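Local structure of riboflavin kinase, putative (Trypanosoma brucei, 3BNW) at residues S132-A135 with L136-I140. The protein probably phosphorylates riboflavin with ATP to give FMN, the riboflavin kinase step of flavin cofactor synthesis. Residues are numbered along the deposited sequence; the frame is centred on the assembly and turned at random.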
# COMPACT_ATOMS: atom_id res chain seq x y z
N SER A 132 -23.89 -5.23 5.36
CA SER A 132 -23.60 -6.57 5.88
C SER A 132 -22.10 -6.82 5.97
O SER A 132 -21.30 -6.09 5.39
CB SER A 132 -24.25 -7.63 4.99
OG SER A 132 -23.84 -7.49 3.65
N LEU A 133 -21.74 -7.85 6.72
CA LEU A 133 -20.34 -8.28 6.85
C LEU A 133 -19.89 -9.06 5.62
O LEU A 133 -18.73 -8.99 5.23
CB LEU A 133 -20.18 -9.16 8.10
CG LEU A 133 -18.81 -9.80 8.35
CD1 LEU A 133 -17.73 -8.75 8.45
CD2 LEU A 133 -18.85 -10.66 9.60
N GLN A 134 -20.81 -9.82 5.02
CA GLN A 134 -20.50 -10.63 3.84
C GLN A 134 -20.25 -9.73 2.64
O GLN A 134 -19.57 -10.13 1.70
CB GLN A 134 -21.64 -11.63 3.55
CG GLN A 134 -21.17 -13.05 3.18
CD GLN A 134 -22.17 -14.16 3.55
OE1 GLN A 134 -23.20 -13.91 4.19
NE2 GLN A 134 -21.86 -15.38 3.14
N ALA A 135 -20.81 -8.52 2.68
CA ALA A 135 -20.56 -7.51 1.66
C ALA A 135 -19.11 -7.05 1.70
O ALA A 135 -18.47 -6.94 0.66
CB ALA A 135 -21.49 -6.32 1.86
N LEU A 136 -18.60 -6.79 2.91
CA LEU A 136 -17.21 -6.37 3.09
C LEU A 136 -16.23 -7.44 2.63
O LEU A 136 -15.29 -7.16 1.89
CB LEU A 136 -16.93 -6.01 4.56
CG LEU A 136 -15.49 -5.64 4.97
CD1 LEU A 136 -14.79 -4.75 3.94
CD2 LEU A 136 -15.48 -4.96 6.33
N VAL A 137 -16.47 -8.68 3.05
CA VAL A 137 -15.60 -9.79 2.69
C VAL A 137 -15.60 -10.06 1.18
O VAL A 137 -14.54 -10.22 0.58
CB VAL A 137 -15.97 -11.06 3.47
CG1 VAL A 137 -15.22 -12.27 2.93
CG2 VAL A 137 -15.67 -10.85 4.95
N ASP A 138 -16.78 -10.08 0.57
CA ASP A 138 -16.87 -10.27 -0.88
C ASP A 138 -16.17 -9.15 -1.65
O ASP A 138 -15.73 -9.36 -2.78
CB ASP A 138 -18.32 -10.40 -1.34
CG ASP A 138 -18.94 -11.75 -0.98
OD1 ASP A 138 -18.19 -12.72 -0.75
OD2 ASP A 138 -20.19 -11.83 -0.92
N THR A 139 -16.07 -7.97 -1.04
CA THR A 139 -15.39 -6.85 -1.68
C THR A 139 -13.87 -6.92 -1.51
O THR A 139 -13.13 -6.61 -2.44
CB THR A 139 -15.94 -5.49 -1.19
OG1 THR A 139 -17.32 -5.40 -1.55
CG2 THR A 139 -15.19 -4.32 -1.82
N ILE A 140 -13.39 -7.34 -0.34
CA ILE A 140 -11.95 -7.54 -0.15
C ILE A 140 -11.42 -8.66 -1.06
O ILE A 140 -10.36 -8.51 -1.66
CB ILE A 140 -11.56 -7.86 1.31
CG1 ILE A 140 -12.07 -6.78 2.28
CG2 ILE A 140 -10.06 -7.98 1.43
CD1 ILE A 140 -12.03 -5.36 1.73
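Thr139 and Ala135 meet one turn apart in a local contact at the N-terminal end of helix 133-151, at the protein surface. Two donors of Thr139 converge on Ala135 O. Thr139 OG1 donates to Ala135 O at 2.9 Å; the backbone N of Thr139 adds a weak bond. The hydroxyl can fold back along the helix because, with chi1 at -62°, OG1 turns away from the carbonyl carbon of Thr139 and back towards the preceding turn. It approaches tilted from the carbonyl plane.

Backbone bonds one and two residues earlier run the same way. Val137 N donates to Leu133 O (3.2 Å) and Asp138 N to Gln134 O (3.0 Å). Asp138 OD2 also comes within 3.2 Å of Gln134 O, but both are acceptors. The carboxylate finds its charge partner in Lys141, through OD1.

Leu136 packs on Phe37 and Phe130, joining this end of the helix to nearby loops. Ser132 is the N-cap residue: its OG accepts a weak bond from Ala135 N at 3.3 Å. This is an N-capped helix start, with a threonine hydroxyl bonded back to the carbonyl four residues earlier.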